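Local coordinates for protein fatty acid amide hydrolase (Candida albicans, PDB 6KVR) that probably hydrolyses monocarboxylic acid amides to the carboxylate and ammonium, as a member of the amidase signature family, at residues M161-K164 against D165-T168; V173-I176 against V177-P180; I347-G351 against L352-S356; T365-E368 against K369-A373. One frame throughout, in Å; residues are numbered along the deposited sequence.

Contact 1. Residues M161-K164 against D165-T168; sequences MNYK and DKIT
Lys166 runs alongside Tyr163, both side chains pointing the same way. From the lysine's CB, which lies 3.9 Å from Tyr163 O, the chain sets off with CG anti to its own carbonyl carbon (chi1 -83°) and stays extended as far as CE. Its CD packs 3.6 Å from Tyr163 CD1, and a bend at chi4 then brings NZ to 3.5 Å from Tyr163 CE1. NZ approaches the ring obliquely; its charge is met by Glu128 in a salt bridge, and Phe125 adds a cation-pi contact. The phenol ring is itself held by edge-to-face contacts with Phe125 and His183.

The backbone beneath this pair is a type II beta turn from Tyr163 to Lys166, closed by a hydrogen bond of 3.2 Å from Lys166 N to Tyr163 O. It reverses the chain in the loop between strand 155-158 and helix 185-192, shortly after Lys158, the predicted charge-relay lysine. At the corner, the extended side chain of Lys164 lies beside that of Asp165. Asp165 OD2 touches Lys164 CE at 3.3 Å, while Lys164 NZ remains 4.5 Å from the same oxygen, so any attraction between the charges acts beyond salt-bridge range.

Farther from the turn, Thr168 crosses Asn162 at about a right angle. Its methyl CG2, anti to the backbone N, rests 3.7 Å from Asn162 OD1 and equally near Met161 O, the carbonyl of a selenomethionine. On the other branch, Thr168 OG1 is hydrogen-bonded to Arg200 NH2, a group that also reaches Met161 O weakly.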
HETATM    1  N   MSE A 161      -1.903  17.815 -13.112  1.00 22.19           N
HETATM    2  CA  MSE A 161      -1.273  18.072 -11.817  1.00 26.54           C
HETATM    3  C   MSE A 161      -1.463  19.518 -11.389  1.00 25.53           C
HETATM    4  O   MSE A 161      -1.240  20.433 -12.182  1.00 23.94           O
HETATM    5  CB  MSE A 161       0.224  17.747 -11.854  1.00 24.61           C
HETATM    6  CG  MSE A 161       0.531  16.300 -12.146  1.00 30.90           C
HETATM    7 SE   MSE A 161       2.466  15.935 -12.226  1.00 63.83          SE
HETATM    8  CE  MSE A 161       2.797  16.835 -13.898  1.00 28.79           C
ATOM      9  N   ASN A 162      -1.859  19.713 -10.133  1.00 24.67           N
ATOM     10  CA  ASN A 162      -2.004  21.059  -9.582  1.00 27.46           C
ATOM     11  C   ASN A 162      -0.769  21.894  -9.880  1.00 24.24           C
ATOM     12  O   ASN A 162       0.355  21.499  -9.557  1.00 25.00           O
ATOM     13  CB  ASN A 162      -2.209  21.016  -8.056  1.00 23.77           C
ATOM     14  CG  ASN A 162      -3.630  20.688  -7.657  1.00 27.68           C
ATOM     15  OD1 ASN A 162      -4.524  20.634  -8.502  1.00 25.24           O
ATOM     16  ND2 ASN A 162      -3.852  20.481  -6.357  1.00 27.44           N
ATOM     17  N   TYR A 163      -0.985  23.049 -10.487  1.00 22.57           N
ATOM     18  CA  TYR A 163       0.049  24.059 -10.637  1.00 23.92           C
ATOM     19  C   TYR A 163      -0.451  25.315  -9.942  1.00 25.81           C
ATOM     20  O   TYR A 163      -1.563  25.782 -10.226  1.00 24.61           O
ATOM     21  CB  TYR A 163       0.363  24.348 -12.116  1.00 24.36           C
ATOM     22  CG  TYR A 163       1.675  25.084 -12.323  1.00 26.57           C
ATOM     23  CD1 TYR A 163       1.770  26.446 -12.080  1.00 24.00           C
ATOM     24  CD2 TYR A 163       2.820  24.409 -12.752  1.00 25.71           C
ATOM     25  CE1 TYR A 163       2.959  27.120 -12.270  1.00 29.70           C
ATOM     26  CE2 TYR A 163       4.022  25.075 -12.937  1.00 26.79           C
ATOM     27  CZ  TYR A 163       4.078  26.435 -12.699  1.00 30.53           C
ATOM     28  OH  TYR A 163       5.257  27.115 -12.867  1.00 30.05           O
ATOM     29  N   LYS A 164       0.375  25.862  -9.049  1.00 27.04           N
ATOM     30  CA  LYS A 164      -0.034  26.987  -8.217  1.00 26.90           C
ATOM     31  C   LYS A 164      -0.513  28.160  -9.063  1.00 31.38           C
ATOM     32  O   LYS A 164       0.180  28.611  -9.978  1.00 32.18           O
ATOM     33  CB  LYS A 164       1.129  27.416  -7.330  1.00 32.70           C
ATOM     34  CG  LYS A 164       1.039  28.833  -6.832  1.00 33.15           C
ATOM     35  CD  LYS A 164       2.159  29.128  -5.851  1.00 41.54           C
ATOM     36  CE  LYS A 164       2.023  30.546  -5.303  1.00 48.11           C
ATOM     37  NZ  LYS A 164       2.712  30.714  -3.992  1.00 54.88           N
ATOM     38  N   ASP A 165      -1.726  28.626  -8.762  1.00 29.62           N
ATOM     39  CA  ASP A 165      -2.317  29.828  -9.332  1.00 31.30           C
ATOM     40  C   ASP A 165      -2.603  29.692 -10.817  1.00 29.99           C
ATOM     41  O   ASP A 165      -2.673  30.693 -11.520  1.00 29.43           O
ATOM     42  CB  ASP A 165      -1.451  31.060  -9.075  1.00 33.46           C
ATOM     43  CG  ASP A 165      -1.376  31.399  -7.598  1.00 41.47           C
ATOM     44  OD1 ASP A 165      -2.383  31.140  -6.904  1.00 40.64           O
ATOM     45  OD2 ASP A 165      -0.324  31.897  -7.130  1.00 42.20           O
ATOM     46  N   LYS A 166      -2.811  28.474 -11.307  1.00 29.30           N
ATOM     47  CA  LYS A 166      -3.171  28.267 -12.701  1.00 27.80           C
ATOM     48  C   LYS A 166      -4.314  27.273 -12.800  1.00 29.63           C
ATOM     49  O   LYS A 166      -4.460  26.388 -11.953  1.00 28.98           O
ATOM     50  CB  LYS A 166      -1.983  27.786 -13.515  1.00 29.38           C
ATOM     51  CG  LYS A 166      -1.121  28.928 -13.965  1.00 28.04           C
ATOM     52  CD  LYS A 166       0.141  28.452 -14.634  1.00 33.52           C
ATOM     53  CE  LYS A 166       0.929  29.640 -15.184  1.00 32.83           C
ATOM     54  NZ  LYS A 166       2.326  29.306 -14.904  1.00 37.41           N
ATOM     55  N   ILE A 167      -5.148  27.464 -13.828  1.00 28.64           N
ATOM     56  CA  ILE A 167      -6.233  26.532 -14.086  1.00 26.34           C
ATOM     57  C   ILE A 167      -5.679  25.124 -14.105  1.00 29.58           C
ATOM     58  O   ILE A 167      -4.651  24.854 -14.739  1.00 27.06           O
ATOM     59  CB  ILE A 167      -6.924  26.848 -15.422  1.00 26.04           C
ATOM     60  CG1 ILE A 167      -7.685  28.167 -15.360  1.00 28.05           C
ATOM     61  CG2 ILE A 167      -7.867  25.704 -15.807  1.00 26.15           C
ATOM     62  CD1 ILE A 167      -8.034  28.698 -16.778  1.00 31.79           C
ATOM     63  N   THR A 168      -6.366  24.219 -13.407  1.00 23.47           N
ATOM     64  CA  THR A 168      -6.058  22.797 -13.424  1.00 26.68           C
ATOM     65  C   THR A 168      -7.371  22.058 -13.630  1.00 23.57           C
ATOM     66  O   THR A 168      -8.188  21.959 -12.710  1.00 26.12           O
ATOM     67  CB  THR A 168      -5.367  22.369 -12.136  1.00 23.48           C
ATOM     68  OG1 THR A 168      -4.206  23.177 -11.954  1.00 23.63           O
ATOM     69  CG2 THR A 168      -4.956  20.888 -12.199  1.00 22.83           C
TER

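Contact 2. Residues V173-I176 against V177-P180; sequences VSKI and VNIP
Lys175 O receives the backbone N of Asn178 at 2.9 Å, with an N-H...O angle of 155°. The donor stands well above the carbonyl plane, 60° out of it. Asn178 CB also comes to 3.2 Å from Lys175 O, and the two side chains run side by side in the same direction. The lysine bends at chi2 (-84°), bringing its CD to 4.1 Å from Asn178 CB, a contact between aliphatic carbons.

The bond closes a type I beta turn from Lys175 to Asn178. The turn shares Lys175 with a short 3-10 segment, in which Ile176 N donates to Val173 O at 2.8 Å, and both lie in the loop between strand 155-158 and helix 185-192. Ile176 and Val177 occupy the corner, their side chains crossing at about a right angle: Ile176 CG2 meets Val177 CG1 at 4.1 Å. The second methyl of the valine, CG2, lies 3.9 Å from Ser174 O.

The isoleucine is buried, packing on Tyr34 of helix 20-40, whereas Val177 is exposed. The side-chain amide of Asn178 donates through ND2 to Thr168 O; the Asn178 backbone is bonded to Thr168 as well, so this residue ties the turn to the preceding part of the same loop. Ser174 OG is hydrogen-bonded to Leu407 O.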
ATOM      1  N   VAL A 173     -14.077  20.104 -18.769  1.00 24.76           N
ATOM      2  CA  VAL A 173     -14.408  21.514 -18.974  1.00 23.92           C
ATOM      3  C   VAL A 173     -15.012  22.100 -17.705  1.00 26.30           C
ATOM      4  O   VAL A 173     -14.724  23.246 -17.335  1.00 23.13           O
ATOM      5  CB  VAL A 173     -15.333  21.687 -20.194  1.00 29.75           C
ATOM      6  CG1 VAL A 173     -15.998  23.069 -20.174  1.00 22.03           C
ATOM      7  CG2 VAL A 173     -14.515  21.494 -21.475  1.00 27.25           C
ATOM      8  N   SER A 174     -15.820  21.301 -16.990  1.00 22.90           N
ATOM      9  CA  SER A 174     -16.382  21.749 -15.725  1.00 27.80           C
ATOM     10  C   SER A 174     -15.321  22.255 -14.754  1.00 25.93           C
ATOM     11  O   SER A 174     -15.634  23.080 -13.895  1.00 28.01           O
ATOM     12  CB  SER A 174     -17.186  20.616 -15.084  1.00 25.30           C
ATOM     13  OG  SER A 174     -16.313  19.613 -14.588  1.00 30.73           O
ATOM     14  N   LYS A 175     -14.070  21.817 -14.889  1.00 25.87           N
ATOM     15  CA  LYS A 175     -13.005  22.226 -13.982  1.00 24.79           C
ATOM     16  C   LYS A 175     -12.162  23.375 -14.528  1.00 26.16           C
ATOM     17  O   LYS A 175     -11.125  23.706 -13.940  1.00 24.40           O
ATOM     18  CB  LYS A 175     -12.102  21.031 -13.654  1.00 24.28           C
ATOM     19  CG  LYS A 175     -12.790  19.953 -12.847  1.00 24.93           C
ATOM     20  CD  LYS A 175     -12.731  20.342 -11.379  1.00 32.53           C
ATOM     21  CE  LYS A 175     -13.770  19.667 -10.526  1.00 37.88           C
ATOM     22  NZ  LYS A 175     -13.337  19.799  -9.113  1.00 42.57           N
ATOM     23  N   ILE A 176     -12.577  24.001 -15.630  1.00 22.88           N
ATOM     24  CA  ILE A 176     -11.800  25.115 -16.163  1.00 26.01           C
ATOM     25  C   ILE A 176     -11.783  26.305 -15.213  1.00 30.21           C
ATOM     26  O   ILE A 176     -10.974  27.222 -15.397  1.00 31.43           O
ATOM     27  CB  ILE A 176     -12.327  25.520 -17.559  1.00 31.46           C
ATOM     28  CG1 ILE A 176     -11.307  26.402 -18.293  1.00 27.06           C
ATOM     29  CG2 ILE A 176     -13.678  26.206 -17.447  1.00 23.78           C
ATOM     30  CD1 ILE A 176     -11.775  26.846 -19.668  1.00 34.30           C
ATOM     31  N   VAL A 177     -12.631  26.290 -14.181  1.00 29.73           N
ATOM     32  CA  VAL A 177     -12.657  27.328 -13.159  1.00 29.82           C
ATOM     33  C   VAL A 177     -11.932  26.897 -11.886  1.00 34.48           C
ATOM     34  O   VAL A 177     -12.028  27.574 -10.863  1.00 32.37           O
ATOM     35  CB  VAL A 177     -14.103  27.737 -12.846  1.00 34.38           C
ATOM     36  CG1 VAL A 177     -14.773  28.315 -14.095  1.00 32.80           C
ATOM     37  CG2 VAL A 177     -14.881  26.529 -12.338  1.00 31.25           C
ATOM     38  N   ASN A 178     -11.201  25.789 -11.926  1.00 29.27           N
ATOM     39  CA  ASN A 178     -10.508  25.274 -10.752  1.00 24.28           C
ATOM     40  C   ASN A 178      -9.068  25.781 -10.762  1.00 28.06           C
ATOM     41  O   ASN A 178      -8.268  25.371 -11.608  1.00 29.69           O
ATOM     42  CB  ASN A 178     -10.561  23.751 -10.740  1.00 27.66           C
ATOM     43  CG  ASN A 178      -9.791  23.153  -9.577  1.00 31.79           C
ATOM     44  OD1 ASN A 178     -10.094  23.437  -8.423  1.00 24.83           O
ATOM     45  ND2 ASN A 178      -8.773  22.343  -9.878  1.00 23.47           N
ATOM     46  N   ILE A 179      -8.732  26.663  -9.827  1.00 28.07           N
ATOM     47  CA  ILE A 179      -7.395  27.238  -9.718  1.00 29.00           C
ATOM     48  C   ILE A 179      -6.848  26.923  -8.331  1.00 27.39           C
ATOM     49  O   ILE A 179      -7.175  27.600  -7.358  1.00 30.17           O
ATOM     50  CB  ILE A 179      -7.404  28.760  -9.972  1.00 28.34           C
ATOM     51  CG1 ILE A 179      -8.033  29.092 -11.324  1.00 25.73           C
ATOM     52  CG2 ILE A 179      -5.989  29.340  -9.893  1.00 28.11           C
ATOM     53  CD1 ILE A 179      -7.972  30.587 -11.684  1.00 30.23           C
ATOM     54  N   PRO A 180      -5.979  25.918  -8.203  1.00 29.24           N
ATOM     55  CA  PRO A 180      -5.383  25.607  -6.893  1.00 30.73           C
ATOM     56  C   PRO A 180      -4.427  26.690  -6.403  1.00 30.62           C
ATOM     57  O   PRO A 180      -3.821  27.438  -7.175  1.00 28.05           O
ATOM     58  CB  PRO A 180      -4.632  24.292  -7.136  1.00 29.59           C
ATOM     59  CG  PRO A 180      -4.424  24.236  -8.633  1.00 29.16           C
ATOM     60  CD  PRO A 180      -5.574  24.967  -9.255  1.00 24.67           C
TER

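Contact 3. Residues I347-G351 against L352-S356; sequences IRDDG and LVRVS
The loop that leads from strand 343-346 into helix 357-372, within a beta-alpha-beta unit, doubles back on itself here, and two successive aspartates hold its bend. Asp349 forms an Asx turn: its OD1, using the anti lone pair, accepts from Gly351 N at 2.7 Å. The same oxygen takes part in a salt bridge with Arg520.

Asp350 grips the returning chain. Its CG sits between the backbone N and the carbonyl carbon (chi1 72°), which directs the carboxylate forward along the chain, where OD1 receives two amides. Val353 N comes in on the syn lone pair at 3.1 Å, nearly straight at 169°, while Leu352 N reaches OD1 at 3.0 Å from above the carboxylate plane. Two N-H groups on one oxygen fix the rotation of this buried acid and would probably stabilise its negative charge; OD2 is hydrogen-bonded to Ser482 OG. Leu352 crosses Asp350 at about a right angle, with its CD1 3.8 Å from Asp350 OD2, and packs against Thr385, Lys386 and Tyr389 of helix 385-397.

Where the two limbs run roughly antiparallel, Asp349 OD2 touches Arg354 CA at 3.5 Å, but the guanidinium leads off to Asn528 and the carbonyl of Asp514. A single water bridges the limbs at this level, donating to Arg348 O and Asp349 OD2 and accepting from Val355 N at 2.9 Å.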
ATOM      1  N   ILE A 347       7.183 -12.347 -23.592  1.00 27.89           N
ATOM      2  CA  ILE A 347       5.784 -12.463 -23.983  1.00 30.08           C
ATOM      3  C   ILE A 347       5.712 -12.093 -25.457  1.00 31.93           C
ATOM      4  O   ILE A 347       5.878 -10.922 -25.819  1.00 32.37           O
ATOM      5  CB  ILE A 347       4.872 -11.580 -23.117  1.00 27.46           C
ATOM      6  CG1 ILE A 347       4.811 -12.126 -21.683  1.00 26.93           C
ATOM      7  CG2 ILE A 347       3.458 -11.490 -23.705  1.00 27.42           C
ATOM      8  CD1 ILE A 347       3.975 -11.270 -20.726  1.00 27.17           C
ATOM      9  N   ARG A 348       5.500 -13.091 -26.321  1.00 29.15           N
ATOM     10  CA  ARG A 348       5.303 -12.828 -27.746  1.00 31.92           C
ATOM     11  C   ARG A 348       3.865 -12.483 -28.089  1.00 33.65           C
ATOM     12  O   ARG A 348       3.619 -11.878 -29.142  1.00 31.10           O
ATOM     13  CB  ARG A 348       5.711 -14.043 -28.590  1.00 33.87           C
ATOM     14  CG  ARG A 348       7.034 -14.654 -28.218  1.00 35.71           C
ATOM     15  CD  ARG A 348       8.102 -14.123 -29.112  1.00 40.35           C
ATOM     16  NE  ARG A 348       9.390 -14.770 -28.900  1.00 41.46           N
ATOM     17  CZ  ARG A 348      10.414 -14.628 -29.727  1.00 42.42           C
ATOM     18  NH1 ARG A 348      10.309 -13.903 -30.830  1.00 35.28           N
ATOM     19  NH2 ARG A 348      11.574 -15.214 -29.436  1.00 36.65           N
ATOM     20  N   ASP A 349       2.920 -12.869 -27.230  1.00 31.81           N
ATOM     21  CA  ASP A 349       1.488 -12.748 -27.467  1.00 33.28           C
ATOM     22  C   ASP A 349       0.816 -12.931 -26.113  1.00 32.54           C
ATOM     23  O   ASP A 349       1.013 -13.962 -25.461  1.00 33.62           O
ATOM     24  CB  ASP A 349       1.023 -13.796 -28.496  1.00 31.20           C
ATOM     25  CG  ASP A 349      -0.461 -13.674 -28.874  1.00 37.41           C
ATOM     26  OD1 ASP A 349      -1.360 -13.757 -28.003  1.00 33.98           O
ATOM     27  OD2 ASP A 349      -0.731 -13.490 -30.079  1.00 42.46           O
ATOM     28  N   ASP A 350       0.053 -11.935 -25.658  1.00 28.31           N
ATOM     29  CA  ASP A 350      -0.535 -12.031 -24.330  1.00 30.62           C
ATOM     30  C   ASP A 350      -1.733 -12.972 -24.275  1.00 35.17           C
ATOM     31  O   ASP A 350      -2.374 -13.059 -23.225  1.00 31.00           O
ATOM     32  CB  ASP A 350      -0.923 -10.643 -23.814  1.00 30.27           C
ATOM     33  CG  ASP A 350      -2.138 -10.054 -24.526  1.00 30.53           C
ATOM     34  OD1 ASP A 350      -2.472 -10.486 -25.655  1.00 28.03           O
ATOM     35  OD2 ASP A 350      -2.754  -9.141 -23.939  1.00 29.20           O
ATOM     36  N   GLY A 351      -2.038 -13.684 -25.361  1.00 29.90           N
ATOM     37  CA  GLY A 351      -3.160 -14.594 -25.376  1.00 28.08           C
ATOM     38  C   GLY A 351      -4.495 -13.938 -25.658  1.00 31.15           C
ATOM     39  O   GLY A 351      -5.506 -14.643 -25.746  1.00 32.91           O
ATOM     40  N   LEU A 352      -4.533 -12.613 -25.796  1.00 27.96           N
ATOM     41  CA  LEU A 352      -5.757 -11.875 -26.082  1.00 28.19           C
ATOM     42  C   LEU A 352      -5.766 -11.256 -27.470  1.00 27.25           C
ATOM     43  O   LEU A 352      -6.703 -11.487 -28.239  1.00 27.89           O
ATOM     44  CB  LEU A 352      -5.973 -10.775 -25.028  1.00 24.74           C
ATOM     45  CG  LEU A 352      -5.907 -11.304 -23.598  1.00 30.31           C
ATOM     46  CD1 LEU A 352      -6.153 -10.200 -22.603  1.00 29.93           C
ATOM     47  CD2 LEU A 352      -6.912 -12.440 -23.410  1.00 28.58           C
ATOM     48  N   VAL A 353      -4.752 -10.460 -27.809  1.00 25.66           N
ATOM     49  CA  VAL A 353      -4.717  -9.730 -29.068  1.00 24.83           C
ATOM     50  C   VAL A 353      -3.341  -9.919 -29.702  1.00 26.80           C
ATOM     51  O   VAL A 353      -2.325  -9.477 -29.148  1.00 24.61           O
ATOM     52  CB  VAL A 353      -5.039  -8.234 -28.884  1.00 26.62           C
ATOM     53  CG1 VAL A 353      -5.007  -7.506 -30.230  1.00 17.69           C
ATOM     54  CG2 VAL A 353      -6.415  -8.042 -28.210  1.00 24.50           C
ATOM     55  N   ARG A 354      -3.324 -10.543 -30.877  1.00 28.57           N
ATOM     56  CA  ARG A 354      -2.110 -10.720 -31.658  1.00 27.74           C
ATOM     57  C   ARG A 354      -1.498  -9.368 -32.016  1.00 28.80           C
ATOM     58  O   ARG A 354      -2.211  -8.401 -32.296  1.00 24.37           O
ATOM     59  CB  ARG A 354      -2.452 -11.523 -32.920  1.00 30.16           C
ATOM     60  CG  ARG A 354      -1.345 -11.643 -33.961  1.00 31.50           C
ATOM     61  CD  ARG A 354      -1.845 -12.340 -35.224  1.00 29.63           C
ATOM     62  NE  ARG A 354      -2.926 -11.609 -35.878  1.00 33.10           N
ATOM     63  CZ  ARG A 354      -3.356 -11.857 -37.110  1.00 37.12           C
ATOM     64  NH1 ARG A 354      -2.797 -12.796 -37.860  1.00 34.15           N
ATOM     65  NH2 ARG A 354      -4.369 -11.146 -37.604  1.00 27.56           N
ATOM     66  N   VAL A 355      -0.161  -9.296 -31.993  1.00 25.35           N
ATOM     67  CA  VAL A 355       0.533  -8.054 -32.307  1.00 26.34           C
ATOM     68  C   VAL A 355       0.748  -7.986 -33.813  1.00 30.54           C
ATOM     69  O   VAL A 355       0.715  -9.002 -34.514  1.00 27.76           O
ATOM     70  CB  VAL A 355       1.873  -7.898 -31.540  1.00 27.35           C
ATOM     71  CG1 VAL A 355       1.646  -7.955 -30.037  1.00 25.51           C
ATOM     72  CG2 VAL A 355       2.898  -8.957 -31.964  1.00 27.08           C
ATOM     73  N   SER A 356       0.947  -6.763 -34.310  1.00 26.66           N
ATOM     74  CA  SER A 356       1.110  -6.492 -35.729  1.00 26.46           C
ATOM     75  C   SER A 356       2.561  -6.715 -36.153  1.00 27.56           C
ATOM     76  O   SER A 356       3.453  -6.819 -35.310  1.00 26.98           O
ATOM     77  CB  SER A 356       0.655  -5.065 -36.025  1.00 25.53           C
ATOM     78  OG  SER A 356       1.672  -4.141 -35.681  1.00 30.93           O
TER
HETATM   79  O   HOH W   1       1.321 -11.639 -30.987  1.00 31.41           O

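Contact 4. Residues T365-E368 against K369-A373; sequences TVVE and KLKGA
Glu368 and Lys371, one helical turn apart, bring their charged ends together in a salt bridge of 2.8 Å between Glu368 OE1 and Lys371 NZ. The glutamate starts with CG anti to its carbonyl carbon and folds at chi2 (-64°), which turns the carboxylate toward the lysine. Lys371 leaves the backbone with a chi1 of -136°, away from a staggered value, then bends at chi3 (-67°), and the two chains lie side by side, pointing the same way. Its ammonium meets OE1 on the syn side, out of the carboxylate plane. On the way there Lys371 CE passes Val367 CG1 at 3.8 Å, the lysine crossing the valine at a slant, and both residues also touch Ile377 of strand 376-379.

Backbone bonds of the alpha-helical i to i+4 pattern run from Lys369 N to Thr365 O through to Gly372 N to Glu368 O, the last at 2.9 Å and close to the C-terminal end of helix 357-372. The buried side carries Val366 and Leu370, whose CG1 and CD1 respectively lie 4.3 Å apart. Both rest on Leu464 of strand 462-466, and Leu370 reaches Ile562 and Leu565 of helix 552-565.

The helix thus packs its apolar side on the sheet and on a neighbouring helix while the ion pair lies among exposed residues. Solvent would probably screen that pair, so its contribution is likely to be modest.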
ATOM      1  N   THR A 365      13.796  -9.307 -33.023  1.00 34.48           N
ATOM      2  CA  THR A 365      15.166  -8.819 -33.176  1.00 36.66           C
ATOM      3  C   THR A 365      15.816  -8.584 -31.815  1.00 40.28           C
ATOM      4  O   THR A 365      17.006  -8.872 -31.630  1.00 38.48           O
ATOM      5  CB  THR A 365      15.189  -7.537 -34.021  1.00 36.80           C
ATOM      6  OG1 THR A 365      14.711  -7.817 -35.344  1.00 36.84           O
ATOM      7  CG2 THR A 365      16.603  -6.979 -34.137  1.00 35.26           C
ATOM      8  N   VAL A 366      15.046  -8.083 -30.839  1.00 35.13           N
ATOM      9  CA  VAL A 366      15.636  -7.779 -29.537  1.00 34.48           C
ATOM     10  C   VAL A 366      15.966  -9.068 -28.791  1.00 33.31           C
ATOM     11  O   VAL A 366      17.027  -9.186 -28.165  1.00 33.33           O
ATOM     12  CB  VAL A 366      14.703  -6.849 -28.732  1.00 32.83           C
ATOM     13  CG1 VAL A 366      15.102  -6.791 -27.251  1.00 26.59           C
ATOM     14  CG2 VAL A 366      14.719  -5.446 -29.338  1.00 28.25           C
ATOM     15  N   VAL A 367      15.079 -10.063 -28.867  1.00 32.64           N
ATOM     16  CA  VAL A 367      15.347 -11.348 -28.227  1.00 39.55           C
ATOM     17  C   VAL A 367      16.625 -11.969 -28.789  1.00 43.38           C
ATOM     18  O   VAL A 367      17.453 -12.503 -28.041  1.00 38.33           O
ATOM     19  CB  VAL A 367      14.141 -12.291 -28.389  1.00 37.37           C
ATOM     20  CG1 VAL A 367      14.529 -13.713 -28.018  1.00 39.74           C
ATOM     21  CG2 VAL A 367      12.959 -11.818 -27.525  1.00 35.99           C
ATOM     22  N   GLU A 368      16.818 -11.893 -30.108  1.00 39.49           N
ATOM     23  CA  GLU A 368      17.993 -12.535 -30.688  1.00 45.14           C
ATOM     24  C   GLU A 368      19.268 -11.800 -30.287  1.00 38.92           C
ATOM     25  O   GLU A 368      20.294 -12.425 -29.997  1.00 41.78           O
ATOM     26  CB  GLU A 368      17.840 -12.630 -32.207  1.00 39.05           C
ATOM     27  CG  GLU A 368      16.795 -13.678 -32.631  1.00 44.72           C
ATOM     28  CD  GLU A 368      17.190 -15.116 -32.243  1.00 58.27           C
ATOM     29  OE1 GLU A 368      16.381 -15.828 -31.595  1.00 57.47           O
ATOM     30  OE2 GLU A 368      18.317 -15.541 -32.589  1.00 62.63           O
ATOM     31  N   LYS A 369      19.200 -10.477 -30.210  1.00 39.46           N
ATOM     32  CA  LYS A 369      20.318  -9.692 -29.707  1.00 38.30           C
ATOM     33  C   LYS A 369      20.654 -10.041 -28.253  1.00 44.24           C
ATOM     34  O   LYS A 369      21.830 -10.106 -27.874  1.00 43.75           O
ATOM     35  CB  LYS A 369      19.961  -8.227 -29.856  1.00 44.12           C
ATOM     36  CG  LYS A 369      21.141  -7.321 -29.954  1.00 51.51           C
ATOM     37  CD  LYS A 369      21.630  -7.205 -31.411  1.00 52.43           C
ATOM     38  CE  LYS A 369      22.922  -6.401 -31.520  1.00 54.50           C
ATOM     39  NZ  LYS A 369      23.985  -7.006 -30.633  1.00 52.97           N
ATOM     40  N   LEU A 370      19.632 -10.246 -27.417  1.00 40.47           N
ATOM     41  CA  LEU A 370      19.869 -10.627 -26.024  1.00 41.77           C
ATOM     42  C   LEU A 370      20.475 -12.020 -25.934  1.00 41.31           C
ATOM     43  O   LEU A 370      21.399 -12.264 -25.152  1.00 39.23           O
ATOM     44  CB  LEU A 370      18.561 -10.594 -25.228  1.00 35.57           C
ATOM     45  CG  LEU A 370      17.930  -9.248 -24.881  1.00 40.87           C
ATOM     46  CD1 LEU A 370      16.588  -9.498 -24.198  1.00 32.67           C
ATOM     47  CD2 LEU A 370      18.882  -8.431 -23.995  1.00 35.16           C
ATOM     48  N   LYS A 371      19.909 -12.962 -26.689  1.00 43.24           N
ATOM     49  CA  LYS A 371      20.454 -14.309 -26.734  1.00 43.15           C
ATOM     50  C   LYS A 371      21.915 -14.284 -27.161  1.00 45.76           C
ATOM     51  O   LYS A 371      22.762 -14.953 -26.552  1.00 45.16           O
ATOM     52  CB  LYS A 371      19.613 -15.148 -27.689  1.00 42.40           C
ATOM     53  CG  LYS A 371      19.266 -16.512 -27.204  1.00 45.58           C
ATOM     54  CD  LYS A 371      18.376 -17.217 -28.205  1.00 48.53           C
ATOM     55  CE  LYS A 371      17.030 -16.542 -28.274  1.00 52.65           C
ATOM     56  NZ  LYS A 371      16.070 -17.234 -29.175  1.00 56.57           N
ATOM     57  N   GLY A 372      22.229 -13.475 -28.178  1.00 40.98           N
ATOM     58  CA  GLY A 372      23.596 -13.391 -28.652  1.00 45.08           C
ATOM     59  C   GLY A 372      24.557 -12.818 -27.631  1.00 42.98           C
ATOM     60  O   GLY A 372      25.741 -13.165 -27.626  1.00 42.40           O
ATOM     61  N   ALA A 373      24.075 -11.945 -26.748  1.00 40.60           N
ATOM     62  CA  ALA A 373      24.948 -11.413 -25.711  1.00 37.98           C
ATOM     63  C   ALA A 373      25.016 -12.312 -24.478  1.00 37.17           C
ATOM     64  O   ALA A 373      25.650 -11.929 -23.486  1.00 37.82           O
ATOM     65  CB  ALA A 373      24.504 -10.005 -25.322  1.00 35.31           C
TER

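From the N terminus, contact 1 turns the chain back soon after strand 155-158, and contact 2 reverses it again in the same loop before helix 185-192. The four contacts follow in series along the chain, without nesting or crossing, but the first two touch: Thr168 N lies 2.9 Å from Asn178 O and Asp165 N 2.9 Å from Pro180 O, both probably hydrogen bonds. On the opposite side of the chain's centre, contact 3 folds the loop leaving strand 343-346, and contact 4 lies near the end of the helix leading to strand 376-379. These two meet where Arg348 packs on Val367; contacts 1 and 3 have centres about 40 Å apart.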